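Local atomic coordinates of putative alpha-ketoglutarate-dependent taurine dioxygenase (Burkholderia xenovorans, PDB entry 5HSX), a protein that probably acts as an iron(II)- and 2-oxoglutarate-dependent dioxygenase of the TfdA/TauD family, although this crystal form holds a sodium ion at its metal site. Residues 120-125 and 268-274; 148-154 and 252-258; 155-159 and 215-219. All blocks are in the same frame, centred on the assembly; numbering follows the deposited sequence.

Contact 1: 120-125 and 268-274. With NA (sodium ion), chain M; EDO (1,2-ethanediol), chain T.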
# COMPACT_ATOMS: atom_id res chain seq x y z
N THR B 120 -11.99 2.81 -0.39
CA THR B 120 -12.25 4.12 -0.97
C THR B 120 -11.23 4.43 -2.05
O THR B 120 -10.02 4.26 -1.84
CB THR B 120 -12.23 5.20 0.11
OG1 THR B 120 -13.36 5.02 0.97
CG2 THR B 120 -12.27 6.60 -0.51
N GLY B 121 -11.72 4.82 -3.23
CA GLY B 121 -10.86 5.18 -4.34
C GLY B 121 -10.44 4.04 -5.24
O GLY B 121 -10.00 4.29 -6.37
N TRP B 122 -10.58 2.80 -4.78
CA TRP B 122 -10.21 1.64 -5.58
C TRP B 122 -11.25 1.37 -6.65
O TRP B 122 -12.45 1.33 -6.36
CB TRP B 122 -10.08 0.41 -4.68
CG TRP B 122 -8.84 0.39 -3.85
CD1 TRP B 122 -8.68 0.85 -2.56
CD2 TRP B 122 -7.57 -0.13 -4.26
NE1 TRP B 122 -7.37 0.61 -2.15
CE2 TRP B 122 -6.68 0.02 -3.18
CE3 TRP B 122 -7.10 -0.71 -5.45
CZ2 TRP B 122 -5.35 -0.40 -3.25
CZ3 TRP B 122 -5.78 -1.11 -5.53
CH2 TRP B 122 -4.91 -0.96 -4.43
N HIS B 123 -10.80 1.13 -7.89
CA HIS B 123 -11.74 0.95 -8.98
C HIS B 123 -11.06 0.33 -10.19
O HIS B 123 -9.83 0.38 -10.34
CB HIS B 123 -12.35 2.28 -9.40
CG HIS B 123 -11.34 3.23 -9.94
ND1 HIS B 123 -10.42 3.87 -9.14
CD2 HIS B 123 -11.06 3.61 -11.21
CE1 HIS B 123 -9.63 4.62 -9.88
NE2 HIS B 123 -10.01 4.49 -11.14
N THR B 124 -11.89 -0.23 -11.06
CA THR B 124 -11.51 -0.66 -12.40
C THR B 124 -12.13 0.32 -13.39
O THR B 124 -13.31 0.68 -13.25
CB THR B 124 -11.97 -2.09 -12.66
OG1 THR B 124 -11.42 -2.97 -11.66
CG2 THR B 124 -11.51 -2.56 -14.03
N ASP B 125 -11.35 0.78 -14.35
CA ASP B 125 -11.77 1.90 -15.19
C ASP B 125 -13.05 1.61 -15.97
O ASP B 125 -13.15 0.60 -16.67
CB ASP B 125 -10.65 2.28 -16.15
CG ASP B 125 -9.51 2.98 -15.45
OD1 ASP B 125 -9.80 3.73 -14.50
OD2 ASP B 125 -8.35 2.76 -15.84
N ASN B 268 -6.93 -4.03 -17.21
CA ASN B 268 -8.16 -3.74 -16.48
C ASN B 268 -9.07 -4.94 -16.31
O ASN B 268 -10.03 -4.87 -15.54
CB ASN B 268 -8.95 -2.66 -17.20
CG ASN B 268 -8.38 -1.30 -17.01
OD1 ASN B 268 -8.17 -0.85 -15.88
ND2 ASN B 268 -8.12 -0.61 -18.12
N ARG B 269 -8.84 -6.03 -17.03
CA ARG B 269 -9.67 -7.20 -16.82
C ARG B 269 -9.27 -7.97 -15.57
O ARG B 269 -10.03 -8.85 -15.14
CB ARG B 269 -9.61 -8.09 -18.06
CG ARG B 269 -9.94 -7.30 -19.32
CD ARG B 269 -9.52 -8.03 -20.56
NE ARG B 269 -8.07 -8.21 -20.60
CZ ARG B 269 -7.41 -8.71 -21.65
NH1 ARG B 269 -8.07 -9.05 -22.75
NH2 ARG B 269 -6.10 -8.85 -21.59
N ALA B 270 -8.11 -7.66 -14.98
CA ALA B 270 -7.59 -8.40 -13.84
C ALA B 270 -7.14 -7.52 -12.69
O ALA B 270 -6.53 -8.03 -11.75
CB ALA B 270 -6.41 -9.29 -14.28
N THR B 271 -7.41 -6.21 -12.74
CA THR B 271 -6.91 -5.31 -11.71
C THR B 271 -7.97 -4.29 -11.34
O THR B 271 -8.88 -3.98 -12.11
CB THR B 271 -5.65 -4.53 -12.14
OG1 THR B 271 -5.94 -3.72 -13.29
CG2 THR B 271 -4.49 -5.48 -12.45
N ALA B 272 -7.81 -3.75 -10.14
CA ALA B 272 -8.31 -2.42 -9.81
C ALA B 272 -7.12 -1.59 -9.36
O ALA B 272 -6.05 -2.12 -9.05
CB ALA B 272 -9.39 -2.45 -8.71
N HIS B 273 -7.30 -0.27 -9.34
CA HIS B 273 -6.19 0.59 -8.96
C HIS B 273 -6.70 1.75 -8.13
O HIS B 273 -7.90 2.01 -8.02
CB HIS B 273 -5.40 1.10 -10.19
CG HIS B 273 -6.22 1.89 -11.15
ND1 HIS B 273 -6.99 1.31 -12.14
CD2 HIS B 273 -6.37 3.23 -11.30
CE1 HIS B 273 -7.59 2.25 -12.84
NE2 HIS B 273 -7.23 3.43 -12.35
N LEU B 274 -5.75 2.45 -7.53
CA LEU B 274 -6.01 3.49 -6.55
C LEU B 274 -5.17 4.70 -6.91
O LEU B 274 -3.93 4.63 -6.88
CB LEU B 274 -5.66 3.00 -5.15
CG LEU B 274 -5.77 4.04 -4.04
CD1 LEU B 274 -7.22 4.47 -3.84
CD2 LEU B 274 -5.17 3.50 -2.75
NA NA M . -8.89 4.87 -12.78
C1 EDO T . -16.02 4.83 -0.63
O1 EDO T . -15.40 6.10 -0.41
C2 EDO T . -16.55 4.26 0.67
O2 EDO T . -17.43 5.20 1.31
O HOH W 1 -7.49 6.47 -11.63
O HOH W 2 -7.77 5.39 -14.65

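Contact 2: 148-154 and 252-258. With EDO (1,2-ethanediol), chain O.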
# COMPACT_ATOMS: atom_id res chain seq x y z
N GLY B 148 2.12 11.12 -4.60
CA GLY B 148 1.48 10.76 -5.85
C GLY B 148 1.63 9.32 -6.30
O GLY B 148 1.43 9.05 -7.49
N ASP B 149 2.00 8.40 -5.42
CA ASP B 149 2.15 7.00 -5.80
C ASP B 149 0.80 6.42 -6.22
O ASP B 149 -0.26 6.84 -5.75
CB ASP B 149 2.71 6.16 -4.65
CG ASP B 149 4.16 6.52 -4.28
OD1 ASP B 149 4.77 7.44 -4.88
OD2 ASP B 149 4.67 5.87 -3.35
N THR B 150 0.84 5.43 -7.12
CA THR B 150 -0.33 4.69 -7.57
C THR B 150 -0.23 3.25 -7.08
O THR B 150 0.87 2.70 -6.96
CB THR B 150 -0.46 4.72 -9.11
OG1 THR B 150 -0.40 6.07 -9.57
CG2 THR B 150 -1.77 4.08 -9.57
N GLN B 151 -1.38 2.64 -6.79
CA GLN B 151 -1.40 1.24 -6.40
C GLN B 151 -2.35 0.45 -7.29
O GLN B 151 -3.35 0.98 -7.79
CB GLN B 151 -1.82 1.04 -4.93
CG GLN B 151 -0.99 1.88 -3.94
CD GLN B 151 -1.16 1.40 -2.51
OE1 GLN B 151 -1.11 0.20 -2.25
NE2 GLN B 151 -1.35 2.34 -1.58
N TRP B 152 -2.04 -0.83 -7.45
CA TRP B 152 -2.89 -1.77 -8.16
C TRP B 152 -3.13 -3.00 -7.29
O TRP B 152 -2.29 -3.36 -6.45
CB TRP B 152 -2.26 -2.24 -9.50
CG TRP B 152 -2.25 -1.21 -10.60
CD1 TRP B 152 -3.10 -1.15 -11.68
CD2 TRP B 152 -1.34 -0.12 -10.75
NE1 TRP B 152 -2.77 -0.07 -12.47
CE2 TRP B 152 -1.70 0.57 -11.92
CE3 TRP B 152 -0.26 0.34 -9.99
CZ2 TRP B 152 -1.00 1.70 -12.37
CZ3 TRP B 152 0.43 1.48 -10.43
CH2 TRP B 152 0.05 2.14 -11.61
N THR B 153 -4.25 -3.67 -7.51
CA THR B 153 -4.50 -4.93 -6.83
C THR B 153 -4.88 -6.00 -7.84
O THR B 153 -5.46 -5.70 -8.89
CB THR B 153 -5.57 -4.79 -5.75
OG1 THR B 153 -5.68 -6.03 -5.05
CG2 THR B 153 -6.93 -4.38 -6.37
N ASN B 154 -4.55 -7.24 -7.52
CA ASN B 154 -4.68 -8.37 -8.43
C ASN B 154 -6.02 -9.05 -8.16
O ASN B 154 -6.16 -9.78 -7.18
CB ASN B 154 -3.50 -9.32 -8.23
CG ASN B 154 -3.55 -10.54 -9.12
OD1 ASN B 154 -4.59 -10.89 -9.67
ND2 ASN B 154 -2.41 -11.20 -9.27
N PHE B 252 -2.30 -8.64 -2.12
CA PHE B 252 -2.73 -8.59 -3.52
C PHE B 252 -2.24 -7.35 -4.25
O PHE B 252 -2.53 -7.20 -5.43
CB PHE B 252 -4.27 -8.64 -3.62
CG PHE B 252 -4.90 -9.82 -2.94
CD1 PHE B 252 -4.43 -11.11 -3.18
CD2 PHE B 252 -5.96 -9.65 -2.05
CE1 PHE B 252 -5.00 -12.21 -2.54
CE2 PHE B 252 -6.54 -10.73 -1.40
CZ PHE B 252 -6.05 -12.02 -1.65
N THR B 253 -1.48 -6.46 -3.59
CA THR B 253 -1.24 -5.13 -4.13
C THR B 253 0.22 -4.88 -4.48
O THR B 253 1.14 -5.55 -4.00
CB THR B 253 -1.68 -4.02 -3.14
OG1 THR B 253 -0.79 -3.98 -2.02
CG2 THR B 253 -3.11 -4.26 -2.68
N VAL B 254 0.42 -3.88 -5.34
CA VAL B 254 1.74 -3.31 -5.60
C VAL B 254 1.61 -1.79 -5.63
O VAL B 254 0.59 -1.25 -6.08
CB VAL B 254 2.35 -3.86 -6.92
CG1 VAL B 254 1.53 -3.39 -8.14
CG2 VAL B 254 3.82 -3.45 -7.05
N ARG B 255 2.64 -1.10 -5.14
CA ARG B 255 2.70 0.36 -5.12
C ARG B 255 3.82 0.83 -6.03
O ARG B 255 4.90 0.22 -6.08
CB ARG B 255 2.92 0.84 -3.68
CG ARG B 255 2.96 2.36 -3.49
CD ARG B 255 2.89 2.68 -2.01
NE ARG B 255 3.06 4.11 -1.76
CZ ARG B 255 2.78 4.69 -0.59
NH1 ARG B 255 2.28 3.97 0.40
NH2 ARG B 255 2.98 6.00 -0.44
N PHE B 256 3.58 1.93 -6.75
CA PHE B 256 4.51 2.44 -7.76
C PHE B 256 4.79 3.91 -7.46
O PHE B 256 3.86 4.71 -7.39
CB PHE B 256 3.91 2.29 -9.16
CG PHE B 256 4.85 2.67 -10.29
CD1 PHE B 256 5.95 1.89 -10.58
CD2 PHE B 256 4.58 3.77 -11.08
CE1 PHE B 256 6.80 2.22 -11.63
CE2 PHE B 256 5.41 4.10 -12.14
CZ PHE B 256 6.52 3.32 -12.42
N LYS B 257 6.06 4.25 -7.32
CA LYS B 257 6.47 5.64 -7.16
C LYS B 257 6.92 6.15 -8.51
O LYS B 257 7.89 5.64 -9.09
CB LYS B 257 7.57 5.79 -6.11
CG LYS B 257 8.01 7.25 -5.97
CD LYS B 257 8.94 7.43 -4.78
CE LYS B 257 9.22 8.91 -4.52
NZ LYS B 257 9.95 9.59 -5.64
N TRP B 258 6.22 7.16 -9.02
CA TRP B 258 6.46 7.69 -10.35
C TRP B 258 7.76 8.48 -10.42
O TRP B 258 8.22 9.07 -9.44
CB TRP B 258 5.31 8.59 -10.79
CG TRP B 258 4.06 7.83 -11.02
CD1 TRP B 258 3.12 7.48 -10.09
CD2 TRP B 258 3.60 7.30 -12.27
NE1 TRP B 258 2.11 6.77 -10.68
CE2 TRP B 258 2.39 6.65 -12.02
CE3 TRP B 258 4.11 7.33 -13.57
CZ2 TRP B 258 1.66 6.02 -13.03
CZ3 TRP B 258 3.39 6.71 -14.57
CH2 TRP B 258 2.18 6.05 -14.30
C1 EDO O . -0.59 7.08 -1.13
O1 EDO O . -1.36 8.00 -1.91
C2 EDO O . -0.42 5.77 -1.89
O2 EDO O . -1.71 5.17 -2.11
O HOH W 3 4.79 8.82 -7.25
O HOH W 4 2.82 8.51 -2.34

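Contact 3: 155-159 and 215-219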
# COMPACT_ATOMS: atom_id res chain seq x y z
N LEU B 155 -7.01 -8.83 -9.04
CA LEU B 155 -8.34 -9.38 -8.83
C LEU B 155 -8.40 -10.88 -9.07
O LEU B 155 -9.35 -11.54 -8.61
CB LEU B 155 -9.35 -8.68 -9.74
CG LEU B 155 -9.43 -7.15 -9.50
CD1 LEU B 155 -10.48 -6.55 -10.44
CD2 LEU B 155 -9.77 -6.87 -8.07
N VAL B 156 -7.44 -11.44 -9.79
CA VAL B 156 -7.41 -12.88 -10.02
C VAL B 156 -6.91 -13.60 -8.77
O VAL B 156 -7.52 -14.56 -8.29
CB VAL B 156 -6.55 -13.21 -11.25
CG1 VAL B 156 -6.33 -14.72 -11.34
CG2 VAL B 156 -7.21 -12.68 -12.54
N ALA B 157 -5.79 -13.11 -8.23
CA ALA B 157 -5.32 -13.61 -6.94
C ALA B 157 -6.40 -13.48 -5.87
O ALA B 157 -6.62 -14.41 -5.07
CB ALA B 157 -4.05 -12.87 -6.52
N ALA B 158 -7.09 -12.33 -5.83
CA ALA B 158 -8.13 -12.14 -4.83
C ALA B 158 -9.25 -13.17 -4.98
O ALA B 158 -9.69 -13.76 -3.99
CB ALA B 158 -8.69 -10.72 -4.91
N TYR B 159 -9.71 -13.40 -6.21
CA TYR B 159 -10.71 -14.45 -6.43
C TYR B 159 -10.22 -15.79 -5.90
O TYR B 159 -10.95 -16.50 -5.20
CB TYR B 159 -11.07 -14.57 -7.91
CG TYR B 159 -11.99 -15.76 -8.22
CD1 TYR B 159 -13.37 -15.65 -8.03
CD2 TYR B 159 -11.48 -16.97 -8.67
CE1 TYR B 159 -14.22 -16.73 -8.29
CE2 TYR B 159 -12.33 -18.06 -8.94
CZ TYR B 159 -13.70 -17.92 -8.75
OH TYR B 159 -14.54 -18.98 -9.00
N GLU B 215 -8.55 -17.12 -16.72
CA GLU B 215 -8.61 -16.95 -15.27
C GLU B 215 -9.88 -16.21 -14.87
O GLU B 215 -10.49 -15.50 -15.67
CB GLU B 215 -7.38 -16.19 -14.77
CG GLU B 215 -6.05 -16.88 -15.04
CD GLU B 215 -4.87 -15.93 -14.93
OE1 GLU B 215 -4.84 -14.93 -15.67
OE2 GLU B 215 -3.98 -16.18 -14.09
N ARG B 216 -10.27 -16.39 -13.62
CA ARG B 216 -11.42 -15.70 -13.05
C ARG B 216 -10.96 -14.54 -12.19
O ARG B 216 -10.13 -14.72 -11.29
CB ARG B 216 -12.28 -16.66 -12.24
CG ARG B 216 -12.93 -17.70 -13.14
CD ARG B 216 -13.68 -18.73 -12.34
NE ARG B 216 -14.24 -19.73 -13.24
CZ ARG B 216 -15.09 -20.68 -12.85
NH1 ARG B 216 -15.46 -20.74 -11.57
NH2 ARG B 216 -15.55 -21.56 -13.73
N ALA B 217 -11.50 -13.35 -12.46
CA ALA B 217 -11.20 -12.15 -11.69
C ALA B 217 -12.38 -11.77 -10.82
O ALA B 217 -13.53 -11.81 -11.28
CB ALA B 217 -10.86 -10.98 -12.62
N LEU B 218 -12.10 -11.37 -9.58
CA LEU B 218 -13.14 -10.87 -8.68
C LEU B 218 -13.44 -9.43 -9.10
O LEU B 218 -12.73 -8.49 -8.72
CB LEU B 218 -12.68 -10.98 -7.22
CG LEU B 218 -13.65 -10.66 -6.09
CD1 LEU B 218 -14.94 -11.45 -6.24
CD2 LEU B 218 -12.98 -10.95 -4.73
N TYR B 219 -14.48 -9.26 -9.92
CA TYR B 219 -14.68 -8.06 -10.73
C TYR B 219 -15.54 -7.05 -9.97
O TYR B 219 -16.64 -6.70 -10.38
CB TYR B 219 -15.32 -8.46 -12.06
CG TYR B 219 -15.16 -7.49 -13.21
CD1 TYR B 219 -13.91 -7.19 -13.72
CD2 TYR B 219 -16.27 -6.90 -13.81
CE1 TYR B 219 -13.75 -6.32 -14.80
CE2 TYR B 219 -16.13 -6.03 -14.89
CZ TYR B 219 -14.87 -5.74 -15.38
OH TYR B 219 -14.72 -4.89 -16.46

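Contact 1: 120-125 and 268-274
H123 and H273 stand side by side on one face of a buried antiparallel strand pairing, their rings oblique, where the edge strand 122-123 meets strand 271-274; the pairing carries two ligands of the metal site. Their backbones make a hydrogen-bonded pair, H273 N to H123 O at 2.8 Å and H123 N to H273 O at 3.0 Å. Each CG sits between its backbone N and carbonyl carbon (chi1 64° and 60°), and the two NE2 atoms converge on the sodium ion, the ring planes 57° apart. D125 OD1 joins them at 2.2 Å from the metal, alongside two waters and a main-chain oxygen of the C-terminal residue N323. The set matches the HxD...H facial triad of the TauD/TfdA jelly-roll dioxygenases, which in relatives holds iron(II). ND1 of H123 donates to G121 O at 2.8 Å, nearly in the ring plane, and this bond and the NE2-metal bond together fix the ring's rotation. T124 OG1 donates to T271 O, also at 2.8 Å. On the other face, L274 CB sits over the six-membered ring of W122, 3.7 Å from its centroid (CH-pi), while A272 O lies at that ring's edge.

Contact 2: 148-154 and 252-258
T150 and F256, then W152 and V254, form the hydrogen-bonded pairs of two antiparallel strands, 150-154 and 253-256, the latter an edge strand of the four-stranded sheet within this chain. Of their backbone bonds the shortest is F256 N to T150 O, 2.8 Å. N154 N extends the pairing to F252 O, while its side chain N-caps the helix that follows.

The polar side chains lie toward the D149 end. R255, extended from CG to NE, crosses D149 at about a right angle and gives NE to OD2 at 2.9 Å, using the anti lone pair of that oxygen, with the guanidinium and carboxylate planes 77° apart. NH2 adds only a weak second bond to OD2. The other carboxylate oxygen, OD1, lies within hydrogen-bonding distance of a water that accepts from W258 N. On the opposite sheet face, the indole NE1 of W258 donates almost straight to T150 OG1, 2.8 Å away and near the ring plane; this hydroxyl also bonds to a glycerol.

Apolar contacts occupy that same face. F256 CB meets the edge of the W152 ring at CZ3, 3.8 Å away, and CH2 of W152 approaches W258 CZ2 at 4.4 Å. Beyond the pair, W152 meets the ring of W266 and F256 stacks on F61, so this face turns into the barrel interior of the double-stranded beta-helix.

R255 packs on V254 of the second subunit, on the face of Q151 and T253. The chemistry thus divides by face: aromatic packing inside, and at the subunit boundary an ion pair whose single-oxygen grip is probably weaker than a two-oxygen bridge.

Contact 3: 155-159 and 215-219
The first turn of helix 155-161 rests across strand 216-218, a helix-on-strand packing in which L155, V156 and Y159 meet R216, A217 and L218 with the two axes at 90°. The strand pairs with 200-209 in an antiparallel sheet distinct from the metal-bearing one, so the contact joins the end of the jelly-roll strand 150-154, through the helix it leads into, to that second sheet.

A backbone bond pins the crossing. L218 N donates to L155 O at 2.9 Å, with a nearly straight 178° at the hydrogen, although the donor stands above the carbonyl plane. The same oxygen accepts the helical bond from Y159 N, which arrives from the opposite face of that plane, so one carbonyl serves both helix and strand. V156 CA makes a CH...O contact with R216 O.

Around this bond the packing is largely apolar. A217 CB lies 4.0 Å from both L155 CB and V156 CG2, and V156 CG1 touches E215 CB at 3.9 Å. L155 also sets CD1 and CD2 against L218 O, each at 3.4 Å.

Y159 holds CG anti to its own nitrogen (chi1 173°), which swings the ring across R216. R216 CB lies over one ring face, toward its rim, 3.8 Å from the centroid. Both polar ends also meet D171, by hydrogen bond and salt bridge respectively, and R216 NH1 donates in its guanidinium plane to Y159 OH at 3.2 Å.

In the fold
Contacts 1 and 2 are adjoining pairings of a single sheet: strand 271-274 lies between 122-123 and 150-154, with L274 N to Q151 O and A272 O to T153 N both at 2.8 Å, so the metal-bearing pair is continuous with the pair that has the larger share in the contact with the second subunit. Their centres are about 11 Å apart. Contact 3 starts where strand 150-154 ends and is tied to contact 1 by A270 O to L155 N, 2.9 Å; the side chain of L155 is about 12 Å from the sodium ion. Contacts 2 and 3, their centres about 17 Å apart, meet where F252 packs on A157 and A158. In sequence, contact 3 nests inside contact 2, and contact 2 inside contact 1.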